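Putative exported protein (PDB 2DVZ) probably serves as the periplasmic solute receptor of a tripartite tricarboxylate-type transport system, binding glutamate. Local coordinates at residues A[104-115]-A[240-249]; A[256-267]-A[282-290]. All blocks are in the same frame, centred on the assembly; numbering follows the deposited sequence.

Interaction 1. Residues A[104-115]-A[240-249]. With GLU (glutamic acid), chain G.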
loop_
_atom_site.group_PDB
_atom_site.type_symbol
_atom_site.label_atom_id
_atom_site.label_comp_id
_atom_site.label_asym_id
_atom_site.label_seq_id
_atom_site.Cartn_x
_atom_site.Cartn_y
_atom_site.Cartn_z
ATOM N N LYS A 104 -7.014 -3.159 -17.987
ATOM C CA LYS A 104 -6.728 -3.566 -19.366
ATOM C C LYS A 104 -5.233 -3.640 -19.703
ATOM O O LYS A 104 -4.865 -4.295 -20.671
ATOM C CB LYS A 104 -7.436 -2.641 -20.387
ATOM C CG LYS A 104 -8.964 -2.410 -20.200
ATOM C CD LYS A 104 -9.830 -3.712 -20.276
ATOM C CE LYS A 104 -10.616 -3.828 -21.598
ATOM N NZ LYS A 104 -10.750 -5.242 -22.131
ATOM N N ASP A 105 -4.358 -2.972 -18.951
ATOM C CA ASP A 105 -2.934 -2.971 -19.323
ATOM C C ASP A 105 -2.063 -3.912 -18.556
ATOM O O ASP A 105 -0.873 -3.976 -18.812
ATOM C CB ASP A 105 -2.324 -1.567 -19.222
ATOM C CG ASP A 105 -2.960 -0.596 -20.177
ATOM O OD1 ASP A 105 -3.569 -1.071 -21.167
ATOM O OD2 ASP A 105 -2.864 0.626 -19.933
ATOM N N PHE A 106 -2.647 -4.626 -17.598
ATOM C CA PHE A 106 -1.877 -5.580 -16.802
ATOM C C PHE A 106 -2.479 -6.964 -16.796
ATOM O O PHE A 106 -3.678 -7.106 -16.725
ATOM C CB PHE A 106 -1.680 -5.043 -15.365
ATOM C CG PHE A 106 -0.888 -3.782 -15.334
ATOM C CD1 PHE A 106 0.482 -3.823 -15.567
ATOM C CD2 PHE A 106 -1.527 -2.529 -15.203
ATOM C CE1 PHE A 106 1.214 -2.652 -15.591
ATOM C CE2 PHE A 106 -0.780 -1.338 -15.237
ATOM C CZ PHE A 106 0.580 -1.415 -15.418
ATOM N N GLN A 107 -1.619 -7.969 -16.877
ATOM C CA GLN A 107 -1.964 -9.334 -16.524
ATOM C C GLN A 107 -1.615 -9.523 -15.027
ATOM O O GLN A 107 -0.440 -9.465 -14.641
ATOM C CB GLN A 107 -1.230 -10.368 -17.443
ATOM C CG GLN A 107 -1.299 -11.839 -16.980
ATOM C CD GLN A 107 -2.720 -12.355 -16.930
ATOM O OE1 GLN A 107 -3.396 -12.316 -17.909
ATOM N NE2 GLN A 107 -3.186 -12.784 -15.770
ATOM N N PRO A 108 -2.640 -9.765 -14.179
ATOM C CA PRO A 108 -2.344 -10.139 -12.778
ATOM C C PRO A 108 -1.673 -11.503 -12.613
ATOM O O PRO A 108 -2.004 -12.448 -13.316
ATOM C CB PRO A 108 -3.714 -10.173 -12.112
ATOM C CG PRO A 108 -4.589 -9.356 -13.019
ATOM C CD PRO A 108 -4.080 -9.673 -14.416
ATOM N N VAL A 109 -0.725 -11.587 -11.675
ATOM C CA VAL A 109 -0.079 -12.839 -11.388
ATOM C C VAL A 109 -0.635 -13.409 -10.067
ATOM O O VAL A 109 -1.152 -14.535 -10.038
ATOM C CB VAL A 109 1.453 -12.661 -11.343
ATOM C CG1 VAL A 109 2.118 -13.949 -10.908
ATOM C CG2 VAL A 109 1.971 -12.187 -12.745
ATOM N N THR A 110 -0.523 -12.615 -8.998
ATOM C CA THR A 110 -0.914 -13.016 -7.645
ATOM C C THR A 110 -0.832 -11.856 -6.648
ATOM O O THR A 110 0.021 -10.950 -6.754
ATOM C CB THR A 110 -0.077 -14.221 -7.121
ATOM O OG1 THR A 110 -0.772 -14.866 -6.045
ATOM C CG2 THR A 110 1.315 -13.777 -6.674
ATOM N N ASN A 111 -1.755 -11.893 -5.695
ATOM C CA ASN A 111 -1.691 -11.077 -4.507
ATOM C C ASN A 111 -0.711 -11.726 -3.540
ATOM O O ASN A 111 -0.932 -12.842 -3.073
ATOM C CB ASN A 111 -3.102 -10.950 -3.925
ATOM C CG ASN A 111 -3.173 -10.117 -2.660
ATOM O OD1 ASN A 111 -2.162 -9.724 -2.070
ATOM N ND2 ASN A 111 -4.390 -9.830 -2.242
ATOM N N PHE A 112 0.398 -11.030 -3.272
ATOM C CA PHE A 112 1.359 -11.435 -2.247
ATOM C C PHE A 112 0.749 -11.413 -0.855
ATOM O O PHE A 112 0.800 -12.401 -0.098
ATOM C CB PHE A 112 2.542 -10.483 -2.193
ATOM C CG PHE A 112 3.494 -10.582 -3.366
ATOM C CD1 PHE A 112 3.445 -11.667 -4.265
ATOM C CD2 PHE A 112 4.481 -9.594 -3.541
ATOM C CE1 PHE A 112 4.361 -11.768 -5.341
ATOM C CE2 PHE A 112 5.432 -9.701 -4.613
ATOM C CZ PHE A 112 5.361 -10.772 -5.509
ATOM N N ALA A 113 0.192 -10.270 -0.476
ATOM C CA ALA A 113 -0.257 -10.125 0.918
ATOM C C ALA A 113 -1.347 -9.105 1.052
ATOM O O ALA A 113 -1.389 -8.064 0.355
ATOM C CB ALA A 113 0.902 -9.763 1.829
ATOM N N ASN A 114 -2.232 -9.405 1.982
ATOM C CA ASN A 114 -3.130 -8.416 2.481
ATOM C C ASN A 114 -2.462 -7.635 3.611
ATOM O O ASN A 114 -1.768 -8.209 4.428
ATOM C CB ASN A 114 -4.415 -9.098 2.894
ATOM C CG ASN A 114 -5.181 -9.607 1.708
ATOM O OD1 ASN A 114 -5.708 -8.829 0.904
ATOM N ND2 ASN A 114 -5.286 -10.914 1.598
ATOM N N THR A 115 -2.677 -6.322 3.653
ATOM C CA THR A 115 -1.895 -5.417 4.498
ATOM C C THR A 115 -2.746 -4.378 5.227
ATOM O O THR A 115 -3.670 -3.770 4.639
ATOM C CB THR A 115 -0.808 -4.739 3.674
ATOM O OG1 THR A 115 -0.006 -5.747 3.063
ATOM C CG2 THR A 115 0.085 -3.904 4.508
ATOM N N PRO A 240 -8.345 -2.554 4.722
ATOM C CA PRO A 240 -6.935 -2.774 4.410
ATOM C C PRO A 240 -6.617 -2.642 2.919
ATOM O O PRO A 240 -7.509 -2.420 2.079
ATOM C CB PRO A 240 -6.696 -4.197 4.880
ATOM C CG PRO A 240 -8.061 -4.842 4.949
ATOM C CD PRO A 240 -9.084 -3.789 5.033
ATOM N N VAL A 241 -5.334 -2.783 2.618
ATOM C CA VAL A 241 -4.828 -2.796 1.246
ATOM C C VAL A 241 -4.173 -4.173 0.952
ATOM O O VAL A 241 -4.417 -5.167 1.680
ATOM C CB VAL A 241 -3.871 -1.584 0.990
ATOM C CG1 VAL A 241 -4.607 -0.289 1.199
ATOM C CG2 VAL A 241 -2.573 -1.649 1.835
ATOM N N TRP A 242 -3.370 -4.230 -0.108
ATOM C CA TRP A 242 -2.679 -5.444 -0.525
ATOM C C TRP A 242 -1.559 -5.079 -1.489
ATOM O O TRP A 242 -1.515 -3.950 -2.010
ATOM C CB TRP A 242 -3.608 -6.535 -1.138
ATOM C CG TRP A 242 -4.737 -6.076 -2.106
ATOM C CD1 TRP A 242 -6.058 -6.300 -1.935
ATOM C CD2 TRP A 242 -4.608 -5.357 -3.360
ATOM N NE1 TRP A 242 -6.771 -5.784 -2.984
ATOM C CE2 TRP A 242 -5.911 -5.216 -3.889
ATOM C CE3 TRP A 242 -3.518 -4.838 -4.091
ATOM C CZ2 TRP A 242 -6.186 -4.516 -5.102
ATOM C CZ3 TRP A 242 -3.784 -4.123 -5.318
ATOM C CH2 TRP A 242 -5.120 -3.986 -5.801
ATOM N N TYR A 243 -0.648 -6.032 -1.664
ATOM C CA TYR A 243 0.479 -5.936 -2.581
ATOM C C TYR A 243 0.558 -7.197 -3.433
ATOM O O TYR A 243 0.472 -8.290 -2.915
ATOM C CB TYR A 243 1.797 -5.713 -1.796
ATOM C CG TYR A 243 1.695 -4.413 -1.049
ATOM C CD1 TYR A 243 2.062 -3.204 -1.674
ATOM C CD2 TYR A 243 1.148 -4.369 0.253
ATOM C CE1 TYR A 243 1.910 -1.983 -1.014
ATOM C CE2 TYR A 243 1.022 -3.154 0.936
ATOM C CZ TYR A 243 1.382 -1.966 0.296
ATOM O OH TYR A 243 1.231 -0.765 0.956
ATOM N N GLY A 244 0.732 -7.039 -4.739
ATOM C CA GLY A 244 0.800 -8.195 -5.613
ATOM C C GLY A 244 1.684 -8.003 -6.829
ATOM O O GLY A 244 2.336 -6.968 -6.988
ATOM N N LEU A 245 1.681 -9.010 -7.701
ATOM C CA LEU A 245 2.597 -9.053 -8.804
ATOM C C LEU A 245 1.816 -8.928 -10.114
ATOM O O LEU A 245 0.796 -9.558 -10.292
ATOM C CB LEU A 245 3.452 -10.326 -8.740
ATOM C CG LEU A 245 4.665 -10.396 -9.685
ATOM C CD1 LEU A 245 5.762 -9.293 -9.469
ATOM C CD2 LEU A 245 5.271 -11.749 -9.568
ATOM N N LEU A 246 2.325 -8.087 -11.007
ATOM C CA LEU A 246 1.682 -7.776 -12.287
ATOM C C LEU A 246 2.675 -8.012 -13.387
ATOM O O LEU A 246 3.883 -7.750 -13.239
ATOM C CB LEU A 246 1.283 -6.292 -12.332
ATOM C CG LEU A 246 0.250 -5.810 -11.294
ATOM C CD1 LEU A 246 0.089 -4.273 -11.361
ATOM C CD2 LEU A 246 -1.149 -6.571 -11.377
ATOM N N ALA A 247 2.162 -8.510 -14.496
ATOM C CA ALA A 247 2.890 -8.508 -15.764
ATOM C C ALA A 247 2.104 -7.663 -16.799
ATOM O O ALA A 247 0.873 -7.427 -16.643
ATOM C CB ALA A 247 3.095 -9.946 -16.265
ATOM N N PRO A 248 2.802 -7.218 -17.868
ATOM C CA PRO A 248 2.048 -6.526 -18.915
ATOM C C PRO A 248 0.975 -7.428 -19.510
ATOM O O PRO A 248 1.112 -8.671 -19.542
ATOM C CB PRO A 248 3.128 -6.162 -19.971
ATOM C CG PRO A 248 4.467 -6.264 -19.219
ATOM C CD PRO A 248 4.243 -7.342 -18.192
ATOM N N LYS A 249 -0.103 -6.815 -19.954
ATOM C CA LYS A 249 -1.144 -7.555 -20.688
ATOM C C LYS A 249 -0.520 -8.325 -21.892
ATOM O O LYS A 249 0.282 -7.786 -22.662
ATOM C CB LYS A 249 -2.242 -6.587 -21.147
ATOM C CG LYS A 249 -3.466 -7.257 -21.830
ATOM C CD LYS A 249 -4.576 -7.722 -20.817
ATOM C CE LYS A 249 -6.012 -7.540 -21.456
ATOM N NZ LYS A 249 -6.203 -6.226 -22.292
HETATM N N GLU G . 0.581 4.137 -0.674
HETATM C CA GLU G . 1.105 2.930 -1.342
HETATM C C GLU G . 0.053 1.839 -1.455
HETATM O O GLU G . 0.134 0.735 -0.906
HETATM C CB GLU G . 2.399 2.462 -0.683
HETATM C CG GLU G . 3.358 3.631 -0.393
HETATM C CD GLU G . 4.810 3.257 -0.429
HETATM O OE1 GLU G . 5.081 2.070 -0.709
HETATM O OE2 GLU G . 5.699 4.154 -0.205
HETATM O OXT GLU G . -0.926 2.047 -2.190
HETATM O O HOH W 1 -6.750 -6.411 1.914
#
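Thr115 OG1 meets the edge of the Tyr243 ring at CD2 (3.3 Å), and Thr115 CB lies in the ring plane; that hydroxyl is itself bonded to Ser281. With CG anti to the carbonyl carbon (chi1 -62°), Tyr243 reaches the bound glutamate, its OH lying 2.6 Å from the ligand atom O in a weak hydrogen bond. Tyr243 is thus one of the residues of the glutamate pocket, carried by an antiparallel strand pair within the mixed sheet of a periplasmic binding protein. Between the two backbones, Tyr243 N donates to Ala113 O over 3.0 Å. The ladder is interrupted by two classic beta bulges, Val109 and Thr110 against Leu245, then Phe112 and Ala113 against Tyr243. In the second, Tyr243 O accepts from Ala113 N at 3.2 Å and only weakly from Phe112 N. The extra residues turn Val109 and Phe112 toward the partner strand, where Val109 runs alongside Leu245, and the CZ corner of the Phe112 ring meets Leu245 CB at 3.8 Å. Gly244, opposite Asn111 just past the first bulge, brings its CA to 3.1 Å from Thr110 O. On the face carrying Asn114 and Trp242, a water donates to both Asn114 OD1 and Val241 O. At the far end Leu246 CD1 sits over one face of the Phe106 ring, and the bent Lys249 chain curls so that NZ bonds to Lys104 O (2.9 Å). Strand 78-82 pairs with the other edge of strand 241-248, helix 253-267 packs on Val109 and Thr110, and helix 288-307 borders Trp242, whose ring meets Phe291 edge-to-face.

Interaction 2. Residues A[256-267]-A[282-290]; sequences VNKLRDAAVVAL and APSGNTPEE
Arg260 leans from helix 253-267 onto the chain that leads from strand 281-283 into helix 288-307. Its CB points toward that chain, and CG continues anti to the backbone N (chi1 -162°), within 4.1 Å of Asn286 O. After a bend at chi2, CD passes the ring of Pro288, with Arg260 CD 4.0 Å from Pro288 CD and the two side chains crossing at about a right angle. NE makes a weak hydrogen bond to Asn286 O, bent to 128° at the hydrogen. The straighter bond comes from the tip: Arg260 NH2 donates to Gly285 O over 2.8 Å at 156°, with the acceptor near the guanidinium plane. Two methyls sandwich the flat group, Thr287 CG2 on one face and Val264 CG2 on the opposite one, both offset toward the rim. The carbonyls of two consecutive residues are thus gripped just where the loop gives way to the helix. Thr287 is the N-cap of that helix and forms a capping box with Glu290: Glu290 N donates to Thr287 OG1 (3.1 Å), while Thr287 N donates to Glu290 OE2 (2.9 Å), meeting the carboxylate on its anti side. Glu290 OE2, 5.4 Å from Arg260 NH2 and not in contact with it, may add a weak favourable field. Beyond the arginine, contacts are apolar. Val256 CG1 packs on Pro288 CG, whereas farther along the helix Leu267 CD1 rests on Gly285 CA at 3.7 Å, and Leu267 CB faces the ring of Pro283.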
loop_
_atom_site.group_PDB
_atom_site.type_symbol
_atom_site.label_atom_id
_atom_site.label_comp_id
_atom_site.label_asym_id
_atom_site.label_seq_id
_atom_site.Cartn_x
_atom_site.Cartn_y
_atom_site.Cartn_z
ATOM N N VAL A 256 3.131 -16.416 -16.361
ATOM C CA VAL A 256 2.210 -16.174 -15.241
ATOM C C VAL A 256 2.187 -17.328 -14.231
ATOM O O VAL A 256 2.367 -17.120 -13.038
ATOM C CB VAL A 256 0.739 -15.842 -15.747
ATOM C CG1 VAL A 256 -0.199 -15.565 -14.602
ATOM C CG2 VAL A 256 0.737 -14.659 -16.668
ATOM N N ASN A 257 1.989 -18.546 -14.717
ATOM C CA ASN A 257 1.945 -19.713 -13.828
ATOM C C ASN A 257 3.298 -20.054 -13.249
ATOM O O ASN A 257 3.381 -20.558 -12.159
ATOM C CB ASN A 257 1.356 -20.943 -14.544
ATOM C CG ASN A 257 -0.085 -20.742 -14.963
ATOM O OD1 ASN A 257 -0.921 -20.323 -14.161
ATOM N ND2 ASN A 257 -0.390 -21.059 -16.224
ATOM N N LYS A 258 4.363 -19.820 -13.988
ATOM C CA LYS A 258 5.672 -20.043 -13.418
ATOM C C LYS A 258 5.930 -19.112 -12.244
ATOM O O LYS A 258 6.353 -19.559 -11.199
ATOM C CB LYS A 258 6.782 -19.957 -14.481
ATOM C CG LYS A 258 7.044 -21.294 -15.160
ATOM C CD LYS A 258 8.000 -21.117 -16.334
ATOM C CE LYS A 258 8.307 -22.430 -17.011
ATOM N NZ LYS A 258 8.605 -22.266 -18.470
ATOM N N LEU A 259 5.668 -17.824 -12.451
ATOM C CA LEU A 259 5.831 -16.782 -11.436
ATOM C C LEU A 259 4.931 -16.997 -10.227
ATOM O O LEU A 259 5.359 -16.807 -9.103
ATOM C CB LEU A 259 5.509 -15.405 -12.038
ATOM C CG LEU A 259 6.487 -14.855 -13.080
ATOM C CD1 LEU A 259 5.865 -13.668 -13.784
ATOM C CD2 LEU A 259 7.820 -14.492 -12.410
ATOM N N ARG A 260 3.684 -17.373 -10.468
ATOM C CA ARG A 260 2.734 -17.582 -9.406
ATOM C C ARG A 260 3.163 -18.752 -8.545
ATOM O O ARG A 260 3.091 -18.686 -7.306
ATOM C CB ARG A 260 1.322 -17.841 -9.941
ATOM C CG ARG A 260 0.291 -17.613 -8.858
ATOM C CD ARG A 260 -0.781 -18.613 -8.912
ATOM N NE ARG A 260 -1.428 -18.725 -7.606
ATOM C CZ ARG A 260 -2.113 -19.777 -7.187
ATOM N NH1 ARG A 260 -2.239 -20.819 -7.972
ATOM N NH2 ARG A 260 -2.662 -19.778 -5.988
ATOM N N ASP A 261 3.617 -19.816 -9.194
ATOM C CA ASP A 261 4.140 -20.957 -8.461
ATOM C C ASP A 261 5.297 -20.606 -7.531
ATOM O O ASP A 261 5.360 -21.093 -6.380
ATOM C CB ASP A 261 4.577 -22.029 -9.446
ATOM C CG ASP A 261 3.438 -22.808 -9.949
ATOM O OD1 ASP A 261 2.347 -22.729 -9.342
ATOM O OD2 ASP A 261 3.611 -23.502 -10.953
ATOM N N ALA A 262 6.220 -19.786 -8.039
ATOM C CA ALA A 262 7.336 -19.331 -7.234
ATOM C C ALA A 262 6.888 -18.427 -6.087
ATOM O O ALA A 262 7.537 -18.430 -5.034
ATOM C CB ALA A 262 8.371 -18.632 -8.083
ATOM N N ALA A 263 5.834 -17.629 -6.315
ATOM C CA ALA A 263 5.220 -16.780 -5.274
ATOM C C ALA A 263 4.637 -17.656 -4.172
ATOM O O ALA A 263 4.881 -17.415 -2.974
ATOM C CB ALA A 263 4.120 -15.853 -5.865
ATOM N N VAL A 264 3.904 -18.692 -4.589
ATOM C CA VAL A 264 3.285 -19.636 -3.667
ATOM C C VAL A 264 4.369 -20.348 -2.835
ATOM O O VAL A 264 4.230 -20.470 -1.612
ATOM C CB VAL A 264 2.302 -20.644 -4.387
ATOM C CG1 VAL A 264 2.011 -21.899 -3.517
ATOM C CG2 VAL A 264 1.017 -19.950 -4.768
ATOM N N VAL A 265 5.464 -20.751 -3.455
ATOM C CA VAL A 265 6.543 -21.352 -2.680
ATOM C C VAL A 265 7.110 -20.363 -1.668
ATOM O O VAL A 265 7.296 -20.712 -0.487
ATOM C CB VAL A 265 7.708 -21.930 -3.580
ATOM C CG1 VAL A 265 8.961 -22.181 -2.740
ATOM C CG2 VAL A 265 7.265 -23.199 -4.296
ATOM N N ALA A 266 7.397 -19.142 -2.138
ATOM C CA ALA A 266 7.991 -18.086 -1.306
ATOM C C ALA A 266 7.148 -17.732 -0.079
ATOM O O ALA A 266 7.690 -17.538 1.027
ATOM C CB ALA A 266 8.234 -16.842 -2.150
ATOM N N LEU A 267 5.833 -17.651 -0.288
ATOM C CA LEU A 267 4.841 -17.356 0.761
ATOM C C LEU A 267 4.561 -18.487 1.765
ATOM O O LEU A 267 3.904 -18.250 2.786
ATOM C CB LEU A 267 3.526 -16.822 0.160
ATOM C CG LEU A 267 3.657 -15.524 -0.646
ATOM C CD1 LEU A 267 2.449 -15.302 -1.568
ATOM C CD2 LEU A 267 3.963 -14.284 0.240
ATOM N N ALA A 282 -0.602 -10.343 5.916
ATOM C CA ALA A 282 -0.944 -11.732 5.916
ATOM C C ALA A 282 -0.812 -12.236 4.490
ATOM O O ALA A 282 -1.329 -11.600 3.562
ATOM C CB ALA A 282 -2.388 -11.909 6.400
ATOM N N PRO A 283 -0.156 -13.408 4.311
ATOM C CA PRO A 283 0.051 -13.933 2.933
ATOM C C PRO A 283 -1.262 -14.217 2.206
ATOM O O PRO A 283 -2.233 -14.633 2.828
ATOM C CB PRO A 283 0.840 -15.243 3.141
ATOM C CG PRO A 283 0.751 -15.562 4.692
ATOM C CD PRO A 283 0.428 -14.271 5.386
ATOM N N SER A 284 -1.287 -13.988 0.896
ATOM C CA SER A 284 -2.407 -14.404 0.049
ATOM C C SER A 284 -1.956 -15.558 -0.914
ATOM O O SER A 284 -2.207 -16.729 -0.639
ATOM C CB SER A 284 -2.957 -13.189 -0.695
ATOM O OG SER A 284 -4.119 -13.507 -1.427
ATOM N N GLY A 285 -1.251 -15.230 -2.004
ATOM C CA GLY A 285 -0.814 -16.239 -2.955
ATOM C C GLY A 285 -2.020 -16.862 -3.636
ATOM O O GLY A 285 -2.030 -18.065 -3.911
ATOM N N ASN A 286 -3.032 -16.023 -3.891
ATOM C CA ASN A 286 -4.256 -16.409 -4.590
ATOM C C ASN A 286 -4.011 -16.490 -6.108
ATOM O O ASN A 286 -2.899 -16.268 -6.578
ATOM C CB ASN A 286 -5.389 -15.442 -4.244
ATOM C CG ASN A 286 -5.119 -14.010 -4.723
ATOM O OD1 ASN A 286 -4.071 -13.739 -5.284
ATOM N ND2 ASN A 286 -6.087 -13.094 -4.522
ATOM N N THR A 287 -5.048 -16.794 -6.878
ATOM C CA THR A 287 -4.884 -17.019 -8.308
ATOM C C THR A 287 -4.923 -15.686 -9.029
ATOM O O THR A 287 -5.430 -14.704 -8.457
ATOM C CB THR A 287 -5.975 -17.941 -8.873
ATOM O OG1 THR A 287 -7.258 -17.314 -8.707
ATOM C CG2 THR A 287 -5.966 -19.271 -8.163
ATOM N N PRO A 288 -4.396 -15.645 -10.287
ATOM C CA PRO A 288 -4.532 -14.447 -11.124
ATOM C C PRO A 288 -5.959 -13.886 -11.109
ATOM O O PRO A 288 -6.119 -12.689 -10.933
ATOM C CB PRO A 288 -4.136 -14.953 -12.516
ATOM C CG PRO A 288 -3.167 -16.038 -12.232
ATOM C CD PRO A 288 -3.618 -16.699 -10.974
ATOM N N GLU A 289 -6.966 -14.747 -11.272
ATOM C CA GLU A 289 -8.369 -14.344 -11.324
ATOM C C GLU A 289 -8.891 -13.805 -9.991
ATOM O O GLU A 289 -9.742 -12.882 -9.946
ATOM C CB GLU A 289 -9.288 -15.507 -11.763
ATOM C CG GLU A 289 -8.948 -16.131 -13.078
ATOM C CD GLU A 289 -7.923 -17.257 -12.959
ATOM O OE1 GLU A 289 -7.138 -17.283 -11.980
ATOM O OE2 GLU A 289 -7.911 -18.138 -13.847
ATOM N N GLU A 290 -8.425 -14.404 -8.908
ATOM C CA GLU A 290 -8.856 -13.957 -7.582
ATOM C C GLU A 290 -8.299 -12.559 -7.328
ATOM O O GLU A 290 -9.024 -11.674 -6.826
ATOM C CB GLU A 290 -8.447 -14.980 -6.510
ATOM C CG GLU A 290 -9.361 -16.237 -6.473
ATOM C CD GLU A 290 -8.744 -17.392 -5.672
ATOM O OE1 GLU A 290 -9.486 -18.301 -5.229
ATOM O OE2 GLU A 290 -7.508 -17.398 -5.460
#

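Overall arrangement
The centres of interactions 1 and 2 lie about 10 Å apart, on the same side of the chain's centre, and they come in series: strand 241-248 closes the first before helix 253-267 opens the second. Strand 106-121 joins them, pairing with 241-248 in interaction 1 and with 281-283, whose last residues open segment 282-290. The direct links are Thr110 OG1 to Asn286 O and Gly285 N to Asn111 O, both 2.6 Å and probable hydrogen bonds. The buried strand pair brings Tyr243 to the glutamate, while interaction 2, nearer the surface, joins helix 253-267 to the loop between strand 281-283 and the last helix, 288-307, beside the same sheet.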